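Side-chain contacts in extracellular invertase (Aspergillus kawachii, PDB 5XH8), which probably cleaves terminal beta-fructofuranosyl units from sucrose and efficiently transfers them to acceptor sugars, forming fructooligosaccharides such as 1-kestose: residues A[16-19]-A[20-23]; A[219-222]-A[223-226]; A[311-315]-A[316-320]. All coordinates share one frame; numbering follows the deposited sequence.

Contact 1: residues A[16-19]-A[20-23]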
loop_
_atom_site.group_PDB
_atom_site.type_symbol
_atom_site.label_atom_id
_atom_site.label_comp_id
_atom_site.label_asym_id
_atom_site.label_seq_id
_atom_site.Cartn_x
_atom_site.Cartn_y
_atom_site.Cartn_z
ATOM N N THR A 16 -20.469 -0.004 -41.038
ATOM C CA THR A 16 -20.936 -1.244 -41.672
ATOM C C THR A 16 -19.828 -2.022 -42.334
ATOM O O THR A 16 -20.067 -3.140 -42.752
ATOM C CB THR A 16 -22.032 -0.973 -42.745
ATOM O OG1 THR A 16 -21.501 -0.178 -43.829
ATOM C CG2 THR A 16 -23.210 -0.251 -42.109
ATOM N N LEU A 17 -18.627 -1.448 -42.457
ATOM C CA LEU A 17 -17.529 -2.133 -43.163
ATOM C C LEU A 17 -16.872 -3.208 -42.279
ATOM O O LEU A 17 -17.077 -3.202 -41.069
ATOM C CB LEU A 17 -16.493 -1.126 -43.665
ATOM C CG LEU A 17 -16.979 -0.165 -44.764
ATOM C CD1 LEU A 17 -16.000 0.977 -44.955
ATOM C CD2 LEU A 17 -17.170 -0.909 -46.078
ATOM N N PRO A 18 -16.114 -4.145 -42.883
ATOM C CA PRO A 18 -15.422 -5.149 -42.090
ATOM C C PRO A 18 -14.341 -4.569 -41.178
ATOM O O PRO A 18 -13.836 -3.457 -41.404
ATOM C CB PRO A 18 -14.758 -6.060 -43.135
ATOM C CG PRO A 18 -15.494 -5.806 -44.401
ATOM C CD PRO A 18 -15.951 -4.385 -44.331
ATOM N N ASN A 19 -14.015 -5.353 -40.161
ATOM C CA ASN A 19 -12.945 -5.026 -39.217
ATOM C C ASN A 19 -11.644 -4.897 -39.966
ATOM O O ASN A 19 -11.352 -5.726 -40.816
ATOM C CB ASN A 19 -12.784 -6.134 -38.189
ATOM C CG ASN A 19 -13.948 -6.203 -37.234
ATOM O OD1 ASN A 19 -14.742 -5.277 -37.125
ATOM N ND2 ASN A 19 -14.055 -7.314 -36.535
ATOM N N GLY A 20 -10.888 -3.842 -39.683
ATOM C CA GLY A 20 -9.584 -3.666 -40.332
ATOM C C GLY A 20 -9.599 -3.052 -41.717
ATOM O O GLY A 20 -8.539 -2.722 -42.224
ATOM N N SER A 21 -10.786 -2.851 -42.323
ATOM C CA SER A 21 -10.876 -2.436 -43.720
ATOM C C SER A 21 -10.425 -0.994 -43.905
ATOM O O SER A 21 -9.962 -0.639 -44.979
ATOM C CB SER A 21 -12.309 -2.650 -44.264
ATOM O OG SER A 21 -13.241 -1.808 -43.601
ATOM N N LEU A 22 -10.513 -0.175 -42.853
ATOM C CA LEU A 22 -10.055 1.208 -42.901
ATOM C C LEU A 22 -8.713 1.457 -42.168
ATOM O O LEU A 22 -8.418 2.583 -41.779
ATOM C CB LEU A 22 -11.132 2.129 -42.358
ATOM C CG LEU A 22 -12.530 2.090 -43.016
ATOM C CD1 LEU A 22 -13.446 3.051 -42.297
ATOM C CD2 LEU A 22 -12.462 2.445 -44.501
ATOM N N PHE A 23 -7.873 0.438 -42.049
ATOM C CA PHE A 23 -6.600 0.579 -41.330
ATOM C C PHE A 23 -5.716 1.687 -41.915
ATOM O O PHE A 23 -5.237 2.555 -41.179
ATOM C CB PHE A 23 -5.850 -0.756 -41.297
ATOM C CG PHE A 23 -4.587 -0.716 -40.495
ATOM C CD1 PHE A 23 -4.622 -0.820 -39.106
ATOM C CD2 PHE A 23 -3.355 -0.577 -41.122
ATOM C CE1 PHE A 23 -3.435 -0.775 -38.351
ATOM C CE2 PHE A 23 -2.170 -0.518 -40.374
ATOM C CZ PHE A 23 -2.222 -0.625 -38.983
#
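Ser21 reaches back over a tight turn to Leu17 and Pro18. Followed outward, its CB first meets Pro18, lying 3.3 Å from the carbonyl O of Pro18 and also resting near CD of that proline's ring. At the tip, OG donates a hydrogen bond of 2.8 Å to Pro18 O. With chi1 at 65°, OG sits between the backbone N and the carbonyl carbon of Ser21, the rotamer that turns the hydroxyl back toward the start of the turn. The same OG lies 3.3 Å from CB of Leu17, an apolar neighbour beside the polar bond.

Pro18 O has a second donor, the backbone N of Ser21 at 3.2 Å. The hydroxyl approaches only 19° from the carbonyl plane, whereas the amide comes from another direction around the same oxygen. The amide bond closes a type II turn from Pro18 to Ser21, with Gly20 at its third position in the positive-phi conformation that this turn favours. A type I turn from Gly20 to Phe23 follows directly, closed by Phe23 N to Gly20 O at 3.2 Å.

The apolar part is made by Leu17 and Leu22: CD1 of Leu17 touches CD2 of Leu22 at 3.9 Å, the two side chains crossing at about a right angle. Beyond the two segments, Leu22 also packs on Leu14 and on Gln363 of helix 361-364; Gln363 NE2 bonds to Leu17 O.

Two bonds from one residue therefore meet on one carbonyl oxygen. The chemistry implies that the serine hydroxyl adds a second bond to the carbonyl that closes the first turn and spends its proton within the loop, while the leucine pair adds an apolar contact across the turn.

Contact 2: residues A[219-222]-A[223-226]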
loop_
_atom_site.group_PDB
_atom_site.type_symbol
_atom_site.label_atom_id
_atom_site.label_comp_id
_atom_site.label_asym_id
_atom_site.label_seq_id
_atom_site.Cartn_x
_atom_site.Cartn_y
_atom_site.Cartn_z
ATOM N N TRP A 219 10.942 8.403 -0.449
ATOM C CA TRP A 219 10.753 9.684 -1.107
ATOM C C TRP A 219 10.218 10.684 -0.098
ATOM O O TRP A 219 9.092 10.564 0.405
ATOM C CB TRP A 219 9.825 9.522 -2.332
ATOM C CG TRP A 219 10.503 8.695 -3.366
ATOM C CD1 TRP A 219 10.547 7.338 -3.419
ATOM C CD2 TRP A 219 11.302 9.170 -4.457
ATOM N NE1 TRP A 219 11.318 6.928 -4.479
ATOM C CE2 TRP A 219 11.790 8.039 -5.133
ATOM C CE3 TRP A 219 11.671 10.448 -4.911
ATOM C CZ2 TRP A 219 12.616 8.139 -6.245
ATOM C CZ3 TRP A 219 12.488 10.548 -6.021
ATOM C CH2 TRP A 219 12.952 9.409 -6.678
ATOM N N GLU A 220 11.050 11.677 0.210
ATOM C CA GLU A 220 10.730 12.660 1.226
ATOM C C GLU A 220 9.775 13.677 0.644
ATOM O O GLU A 220 10.050 14.258 -0.401
ATOM C CB GLU A 220 12.016 13.326 1.701
ATOM C CG GLU A 220 11.799 14.386 2.763
ATOM C CD GLU A 220 13.105 15.004 3.254
ATOM O OE1 GLU A 220 14.165 14.846 2.622
ATOM O OE2 GLU A 220 13.055 15.644 4.303
ATOM N N TYR A 221 8.664 13.917 1.325
ATOM C CA TYR A 221 7.659 14.855 0.858
ATOM C C TYR A 221 8.109 16.300 1.110
ATOM O O TYR A 221 8.510 16.630 2.226
ATOM C CB TYR A 221 6.329 14.601 1.565
ATOM C CG TYR A 221 5.209 15.525 1.121
ATOM C CD1 TYR A 221 4.903 15.692 -0.237
ATOM C CD2 TYR A 221 4.451 16.229 2.056
ATOM C CE1 TYR A 221 3.870 16.542 -0.635
ATOM C CE2 TYR A 221 3.420 17.075 1.666
ATOM C CZ TYR A 221 3.129 17.221 0.321
ATOM O OH TYR A 221 2.116 18.082 -0.052
ATOM N N LEU A 222 8.031 17.145 0.083
ATOM C CA LEU A 222 8.455 18.548 0.160
ATOM C C LEU A 222 7.325 19.548 0.008
ATOM O O LEU A 222 7.564 20.763 -0.120
ATOM C CB LEU A 222 9.505 18.817 -0.900
ATOM C CG LEU A 222 10.773 17.985 -0.762
ATOM C CD1 LEU A 222 11.634 18.188 -1.982
ATOM C CD2 LEU A 222 11.546 18.323 0.519
ATOM N N GLY A 223 6.094 19.059 0.028
ATOM C CA GLY A 223 4.917 19.929 0.016
ATOM C C GLY A 223 4.293 20.072 -1.351
ATOM O O GLY A 223 4.856 19.626 -2.366
ATOM N N GLN A 224 3.135 20.720 -1.373
ATOM C CA GLN A 224 2.518 21.129 -2.621
ATOM C C GLN A 224 3.256 22.320 -3.212
ATOM O O GLN A 224 2.822 23.460 -3.046
ATOM C CB GLN A 224 1.067 21.510 -2.396
ATOM C CG GLN A 224 0.228 20.331 -1.961
ATOM C CD GLN A 224 -1.100 20.761 -1.449
ATOM O OE1 GLN A 224 -1.344 20.725 -0.235
ATOM N NE2 GLN A 224 -1.980 21.164 -2.352
ATOM N N TRP A 225 4.353 22.059 -3.912
ATOM C CA TRP A 225 5.209 23.143 -4.378
ATOM C C TRP A 225 4.465 24.087 -5.343
ATOM O O TRP A 225 4.847 25.231 -5.473
ATOM C CB TRP A 225 6.538 22.605 -4.945
ATOM C CG TRP A 225 6.544 22.303 -6.394
ATOM C CD1 TRP A 225 5.609 21.583 -7.097
ATOM C CD2 TRP A 225 7.520 22.712 -7.337
ATOM N NE1 TRP A 225 5.939 21.536 -8.429
ATOM C CE2 TRP A 225 7.113 22.214 -8.609
ATOM C CE3 TRP A 225 8.696 23.468 -7.252
ATOM C CZ2 TRP A 225 7.853 22.449 -9.779
ATOM C CZ3 TRP A 225 9.441 23.680 -8.415
ATOM C CH2 TRP A 225 9.012 23.176 -9.662
ATOM N N TRP A 226 3.423 23.594 -6.019
ATOM C CA TRP A 226 2.537 24.429 -6.814
ATOM C C TRP A 226 1.116 23.930 -6.620
ATOM O O TRP A 226 0.839 22.723 -6.772
ATOM C CB TRP A 226 2.923 24.392 -8.310
ATOM C CG TRP A 226 2.036 25.239 -9.193
ATOM C CD1 TRP A 226 1.471 26.458 -8.874
ATOM C CD2 TRP A 226 1.646 24.966 -10.544
ATOM N NE1 TRP A 226 0.723 26.923 -9.923
ATOM C CE2 TRP A 226 0.814 26.041 -10.965
ATOM C CE3 TRP A 226 1.908 23.919 -11.439
ATOM C CZ2 TRP A 226 0.237 26.093 -12.239
ATOM C CZ3 TRP A 226 1.320 23.957 -12.707
ATOM C CH2 TRP A 226 0.498 25.053 -13.096
#
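The ring of Tyr221 lies flat over the backbone of Gly223, two residues further along the same edge strand. In sequence order, Trp219 and Glu220 lead into this arrangement without reaching the second segment; Glu220 instead pairs with Arg210 of the adjoining strand 203-211 in a salt bridge.

At Tyr221 the side chain has CG opposite the backbone N (chi1 -179°), which carries the ring forward along the chain and over the following residues. Gly223 N stands 3.3 Å above the ring plane, over its centre. Gly223 CA is 3.7 Å from the ring centroid and 29° off the ring normal, a CH-pi contact on the same face. Near the rim, CZ comes within 3.3 Å of Gly223 CA. The hydroxyl extends beyond the glycine: Tyr221 OH is 3.1 Å from Gln224 N, but the angle is too poor for a hydrogen bond, and CG of Gln224 lies 3.5 Å from the same OH.

Leu222 finishes the segment, its side chain leaving the strand on the side away from the tyrosine ring. Both Leu222 and Gly223 have backbone hydrogen bonds with Leu208, an arrangement consistent with a beta bulge, and Gly223 has a positive phi of 99°, a conformation that suits glycine. Gln224 then centres an inverse gamma turn, just before the chain turns a corner at Trp225 and Trp226.

No hydrogen bond joins the two segments. Between them the contact is dispersion and CH-pi, the aromatic ring resting on N and CA of Gly223, while Tyr209 and Pro161 also pack against Tyr221.

Contact 3: residues A[311-315]-A[316-320]. With NA (sodium ion), chain B.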
loop_
_atom_site.group_PDB
_atom_site.type_symbol
_atom_site.label_atom_id
_atom_site.label_comp_id
_atom_site.label_asym_id
_atom_site.label_seq_id
_atom_site.Cartn_x
_atom_site.Cartn_y
_atom_site.Cartn_z
ATOM N N PHE A 311 -0.555 27.482 -24.000
ATOM C CA PHE A 311 -0.860 26.116 -24.417
ATOM C C PHE A 311 0.351 25.527 -25.131
ATOM O O PHE A 311 0.951 26.184 -25.988
ATOM C CB PHE A 311 -2.069 26.078 -25.348
ATOM C CG PHE A 311 -3.385 26.189 -24.646
ATOM C CD1 PHE A 311 -3.881 27.433 -24.265
ATOM C CD2 PHE A 311 -4.159 25.053 -24.383
ATOM C CE1 PHE A 311 -5.098 27.540 -23.629
ATOM C CE2 PHE A 311 -5.391 25.160 -23.743
ATOM C CZ PHE A 311 -5.866 26.408 -23.370
ATOM N N LEU A 312 0.753 24.315 -24.743
ATOM C CA LEU A 312 1.689 23.530 -25.530
ATOM C C LEU A 312 1.025 23.057 -26.847
ATOM O O LEU A 312 1.697 22.888 -27.894
ATOM C CB LEU A 312 2.197 22.357 -24.700
ATOM C CG LEU A 312 3.187 21.404 -25.358
ATOM C CD1 LEU A 312 4.427 22.123 -25.874
ATOM C CD2 LEU A 312 3.552 20.333 -24.364
ATOM N N ASP A 313 -0.273 22.815 -26.784
ATOM C CA ASP A 313 -1.061 22.570 -28.003
ATOM C C ASP A 313 -2.506 22.951 -27.738
ATOM O O ASP A 313 -3.101 22.499 -26.751
ATOM C CB ASP A 313 -0.979 21.115 -28.515
ATOM C CG ASP A 313 -1.445 21.001 -29.965
ATOM O OD1 ASP A 313 -2.675 20.957 -30.187
ATOM O OD2 ASP A 313 -0.598 21.013 -30.881
ATOM N N TRP A 314 -3.052 23.787 -28.627
ATOM C CA TRP A 314 -4.424 24.291 -28.513
ATOM C C TRP A 314 -5.485 23.278 -28.940
ATOM O O TRP A 314 -6.679 23.536 -28.758
ATOM C CB TRP A 314 -4.600 25.616 -29.313
ATOM C CG TRP A 314 -3.989 26.825 -28.677
ATOM C CD1 TRP A 314 -2.706 27.276 -28.822
ATOM C CD2 TRP A 314 -4.641 27.748 -27.807
ATOM N NE1 TRP A 314 -2.518 28.409 -28.079
ATOM C CE2 TRP A 314 -3.690 28.727 -27.453
ATOM C CE3 TRP A 314 -5.941 27.843 -27.289
ATOM C CZ2 TRP A 314 -3.995 29.787 -26.603
ATOM C CZ3 TRP A 314 -6.247 28.895 -26.449
ATOM C CH2 TRP A 314 -5.272 29.853 -26.106
ATOM N N GLY A 315 -5.080 22.137 -29.504
ATOM C CA GLY A 315 -6.049 21.120 -29.935
ATOM C C GLY A 315 -6.966 20.654 -28.819
ATOM O O GLY A 315 -6.518 20.426 -27.676
ATOM N N PHE A 316 -8.253 20.561 -29.120
ATOM C CA PHE A 316 -9.240 20.014 -28.178
ATOM C C PHE A 316 -8.796 18.601 -27.711
ATOM O O PHE A 316 -8.796 18.328 -26.511
ATOM C CB PHE A 316 -10.641 19.994 -28.812
ATOM C CG PHE A 316 -11.726 19.477 -27.902
ATOM C CD1 PHE A 316 -11.951 18.090 -27.764
ATOM C CD2 PHE A 316 -12.543 20.357 -27.198
ATOM C CE1 PHE A 316 -12.948 17.605 -26.946
ATOM C CE2 PHE A 316 -13.544 19.876 -26.367
ATOM C CZ PHE A 316 -13.754 18.502 -26.252
ATOM N N SER A 317 -8.344 17.778 -28.658
ATOM C CA SER A 317 -7.952 16.387 -28.409
ATOM C C SER A 317 -6.476 16.222 -28.010
ATOM O O SER A 317 -6.020 15.100 -27.797
ATOM C CB SER A 317 -8.286 15.531 -29.648
ATOM O OG SER A 317 -9.695 15.532 -29.899
ATOM N N SER A 318 -5.750 17.330 -27.913
ATOM C CA SER A 318 -4.355 17.357 -27.525
ATOM C C SER A 318 -4.222 17.395 -26.021
ATOM O O SER A 318 -4.869 18.218 -25.390
ATOM C CB SER A 318 -3.672 18.602 -28.088
ATOM O OG SER A 318 -3.703 18.596 -29.490
ATOM N N TYR A 319 -3.373 16.532 -25.448
ATOM C CA TYR A 319 -3.299 16.367 -23.992
ATOM C C TYR A 319 -2.091 15.543 -23.543
ATOM O O TYR A 319 -1.348 15.033 -24.372
ATOM C CB TYR A 319 -4.597 15.719 -23.482
ATOM C CG TYR A 319 -4.920 15.946 -22.019
ATOM C CD1 TYR A 319 -5.065 17.247 -21.503
ATOM C CD2 TYR A 319 -5.152 14.868 -21.159
ATOM C CE1 TYR A 319 -5.393 17.456 -20.187
ATOM C CE2 TYR A 319 -5.446 15.075 -19.831
ATOM C CZ TYR A 319 -5.581 16.373 -19.345
ATOM O OH TYR A 319 -5.859 16.617 -18.013
ATOM N N ALA A 320 -1.873 15.492 -22.224
ATOM C CA ALA A 320 -1.050 14.454 -21.594
ATOM C C ALA A 320 0.382 14.442 -22.048
ATOM O O ALA A 320 0.985 13.375 -22.105
ATOM C CB ALA A 320 -1.678 13.072 -21.825
HETATM NA NA NA B . -6.637 19.818 -25.385
HETATM O O HOH W 1 -5.336 21.840 -25.139
#
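Asp313 OD1 is gripped by two donors of its own loop, from opposite faces of its carboxylate plane. Ser318 OG donates at 2.7 Å to Asp313 OD1 from well above that plane, 61° out of it. Gly315 N reaches the same Asp313 OD1 at 2.8 Å on the anti side, closing an Asx turn. The other oxygen, OD2, is held by Arg374 in a salt bridge and by Ser562, so the carboxylate is fixed at both ends.

Gly315 and Ser318 are also joined directly through the backbone: Ser318 N donates to Gly315 O at 3.2 Å. The resulting bend directs three carbonyls at the sodium ion: Gly315 O and Ser318 O each lie 2.4 Å from it, and Phe316 O is more distant at 2.9 Å. His287 O and a water, which donates to Asp313 O, bring the oxygen ligands to five.

The bend links strand 302-311 to strand 318-326, two neighbouring sheets of the propeller, with strand 286-298 supplying His287. Arg374 belongs to strand 366-385, while the ring of Trp314 meets that of Phe559, planes about 25° apart, and Ser562 lies on strand 559-564, placing the site against the C-terminal beta-sandwich.

Overall arrangement
From the N terminus, contact 1 comes first, two successive turns in the loop before strand 37-47, tied to helix 361-364 far along the chain. Contact 2 follows on the outermost strand 219-227 of a four-stranded propeller sheet, on the opposite side of the chain's centre, about 49 Å from contact 1 between centres. Contact 3 comes last, at the passage from strand 302-311 to strand 318-326, close to the centre of the chain and beside the C-terminal sandwich. The three stand in series, none nesting or crossing another. Contacts 2 and 3 approach most closely, about 11 Å between nearest atoms, yet do not touch.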